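Local coordinates for exosome complex component Rrp42 (Pyrococcus abyssi, PDB 2PO1), which is probably a non-catalytic component of the RNA-degrading exosome and helps to shape the active site of its partner subunit Rrp41, at residues N86-P91 / D142-D147. Numbering follows the deposited sequence.
Sequences NVELVP and DVHVLD. With nucleotides of chain A.
Val-87 and Val-143 sit side by side on neighbouring parallel strands, 82-89 and 135-147, in the mixed sheet of an RNase PH-type domain, and illustrate how one strand pair can serve two unlike faces. Three backbone hydrogen bonds of 2.7 to 2.9 Å join the pair: Val-143 N to Asn-86 O, Glu-88 N to Val-143 O and Val-145 N to Glu-88 O. The tight face is apolar: Val-87 CG2 meets Val-143 CB at 3.7 Å, and helices 104-118 and 152-166 pack over it. At its margin, partly exposed Leu-89 lays CD1 beside Val-145 CG2.

The other face is polar and turned to partners. Asp-142 OD2 forms a salt bridge with a basic side chain, and His-144 NE2 a hydrogen bond with an acidic one, both of another protein chain. Glu-88 is bent at chi2 (-67°), and its carboxylate reaches the adenine of A4 of chain A, whose N6 donates to OE2 (3.2 Å, 136°). With an alanine in place of Glu-88, the adenine N6 would probably lose this acceptor. Val-90, in the loop that follows, lays CG1 over one face of the His-144 ring, 3.5 Å from its centroid, in a CH-pi contact, while its CG2 lies 3.3 Å from Val-145 O, a buried carbonyl oxygen without a hydrogen-bond partner.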
loop_
_atom_site.group_PDB
_atom_site.type_symbol
_atom_site.label_atom_id
_atom_site.label_comp_id
_atom_site.label_asym_id
_atom_site.label_seq_id
_atom_site.Cartn_x
_atom_site.Cartn_y
_atom_site.Cartn_z
ATOM N N ASN C 86 -3.382 14.275 11.922
ATOM C CA ASN C 86 -2.615 13.063 11.763
ATOM C C ASN C 86 -1.673 12.938 12.888
ATOM O O ASN C 86 -1.024 13.921 13.285
ATOM C CB ASN C 86 -1.825 13.007 10.436
ATOM C CG ASN C 86 -1.202 11.662 10.205
ATOM O OD1 ASN C 86 0.046 11.515 10.185
ATOM N ND2 ASN C 86 -2.037 10.663 9.958
ATOM N N VAL C 87 -1.570 11.711 13.430
ATOM C CA VAL C 87 -0.599 11.436 14.506
ATOM C C VAL C 87 0.366 10.409 13.936
ATOM O O VAL C 87 -0.053 9.353 13.464
ATOM C CB VAL C 87 -1.322 10.823 15.660
ATOM C CG1 VAL C 87 -0.328 10.219 16.653
ATOM C CG2 VAL C 87 -2.209 11.900 16.343
ATOM N N GLU C 88 1.638 10.763 13.952
ATOM C CA GLU C 88 2.726 9.884 13.705
ATOM C C GLU C 88 3.341 9.440 15.029
ATOM O O GLU C 88 3.848 10.240 15.855
ATOM C CB GLU C 88 3.759 10.585 12.857
ATOM C CG GLU C 88 3.233 11.006 11.478
ATOM C CD GLU C 88 2.924 9.802 10.601
ATOM O OE1 GLU C 88 1.779 9.640 10.137
ATOM O OE2 GLU C 88 3.816 8.978 10.440
ATOM N N LEU C 89 3.212 8.147 15.251
ATOM C CA LEU C 89 3.836 7.449 16.401
ATOM C C LEU C 89 5.181 7.023 15.838
ATOM O O LEU C 89 5.340 5.905 15.375
ATOM C CB LEU C 89 2.964 6.247 16.756
ATOM C CG LEU C 89 1.973 6.496 17.899
ATOM C CD1 LEU C 89 1.603 7.925 18.282
ATOM C CD2 LEU C 89 0.766 5.572 17.923
ATOM N N VAL C 90 6.158 7.934 15.882
ATOM C CA VAL C 90 7.367 7.699 15.147
ATOM C C VAL C 90 8.160 6.680 15.939
ATOM O O VAL C 90 8.084 6.669 17.184
ATOM C CB VAL C 90 8.142 9.020 14.752
ATOM C CG1 VAL C 90 7.125 10.145 14.275
ATOM C CG2 VAL C 90 8.897 9.563 15.876
ATOM N N PRO C 91 8.826 5.779 15.234
ATOM C CA PRO C 91 9.544 4.677 15.833
ATOM C C PRO C 91 10.532 5.152 16.891
ATOM O O PRO C 91 10.778 4.431 17.871
ATOM C CB PRO C 91 10.259 4.086 14.630
ATOM C CG PRO C 91 9.292 4.255 13.572
ATOM C CD PRO C 91 8.897 5.677 13.757
ATOM N N ASP C 142 -0.390 18.236 12.381
ATOM C CA ASP C 142 0.489 17.093 12.199
ATOM C C ASP C 142 1.178 16.853 13.537
ATOM O O ASP C 142 1.896 17.743 14.091
ATOM C CB ASP C 142 1.468 17.286 11.054
ATOM C CG ASP C 142 0.834 17.107 9.731
ATOM O OD1 ASP C 142 0.866 18.075 8.937
ATOM O OD2 ASP C 142 0.209 16.045 9.483
ATOM N N VAL C 143 0.931 15.669 14.076
ATOM C CA VAL C 143 1.336 15.370 15.454
ATOM C C VAL C 143 2.446 14.372 15.292
ATOM O O VAL C 143 2.230 13.283 14.694
ATOM C CB VAL C 143 0.281 14.661 16.281
ATOM C CG1 VAL C 143 0.891 14.324 17.678
ATOM C CG2 VAL C 143 -1.046 15.490 16.370
ATOM N N HIS C 144 3.627 14.777 15.761
ATOM C CA HIS C 144 4.791 13.972 15.769
ATOM C C HIS C 144 5.095 13.586 17.221
ATOM O O HIS C 144 5.629 14.413 18.024
ATOM C CB HIS C 144 5.949 14.789 15.193
ATOM C CG HIS C 144 6.735 14.060 14.166
ATOM N ND1 HIS C 144 6.165 13.578 13.014
ATOM C CD2 HIS C 144 8.064 13.810 14.063
ATOM C CE1 HIS C 144 7.091 12.983 12.286
ATOM N NE2 HIS C 144 8.257 13.159 12.877
ATOM N N VAL C 145 4.759 12.350 17.591
ATOM C CA VAL C 145 4.990 11.943 19.009
ATOM C C VAL C 145 6.495 11.644 19.061
ATOM O O VAL C 145 6.962 10.873 18.237
ATOM C CB VAL C 145 4.111 10.760 19.432
ATOM C CG1 VAL C 145 4.623 10.135 20.754
ATOM C CG2 VAL C 145 2.673 11.222 19.571
ATOM N N LEU C 146 7.241 12.333 19.939
ATOM C CA LEU C 146 8.702 12.198 19.998
ATOM C C LEU C 146 9.191 11.279 21.120
ATOM O O LEU C 146 10.280 10.781 21.027
ATOM C CB LEU C 146 9.398 13.540 20.181
ATOM C CG LEU C 146 9.109 14.620 19.157
ATOM C CD1 LEU C 146 9.779 15.869 19.623
ATOM C CD2 LEU C 146 9.578 14.162 17.739
ATOM N N ASP C 147 8.389 11.041 22.161
ATOM C CA ASP C 147 8.841 10.180 23.266
ATOM C C ASP C 147 7.578 9.788 23.954
ATOM O O ASP C 147 6.863 10.643 24.398
ATOM C CB ASP C 147 9.689 10.982 24.256
ATOM C CG ASP C 147 10.843 10.189 24.837
ATOM O OD1 ASP C 147 11.645 10.825 25.550
ATOM O OD2 ASP C 147 10.993 8.967 24.591
ATOM P P A A 4 5.727 1.177 3.536
ATOM O OP1 A A 4 6.841 0.263 3.183
ATOM O OP2 A A 4 4.464 0.615 4.098
ATOM O "O5'" A A 4 5.341 1.960 2.175
ATOM C "C5'" A A 4 4.770 3.285 2.138
ATOM C "C4'" A A 4 3.245 3.290 2.225
ATOM O "O4'" A A 4 2.775 2.906 3.559
ATOM C "C3'" A A 4 2.605 4.639 1.888
ATOM O "O3'" A A 4 1.837 4.538 0.678
ATOM C "C2'" A A 4 1.718 4.968 3.103
ATOM O "O2'" A A 4 0.341 4.788 2.803
ATOM C "C1'" A A 4 2.200 4.026 4.227
ATOM N N9 A A 4 3.186 4.609 5.190
ATOM C C8 A A 4 4.581 4.265 5.339
ATOM N N7 A A 4 5.258 4.932 6.251
ATOM C C5 A A 4 4.227 5.790 6.760
ATOM C C6 A A 4 4.267 6.770 7.779
ATOM N N6 A A 4 5.437 7.007 8.447
ATOM N N1 A A 4 3.049 7.450 8.067
ATOM C C2 A A 4 1.895 7.192 7.377
ATOM N N3 A A 4 1.734 6.305 6.393
ATOM C C4 A A 4 2.947 5.621 6.130
#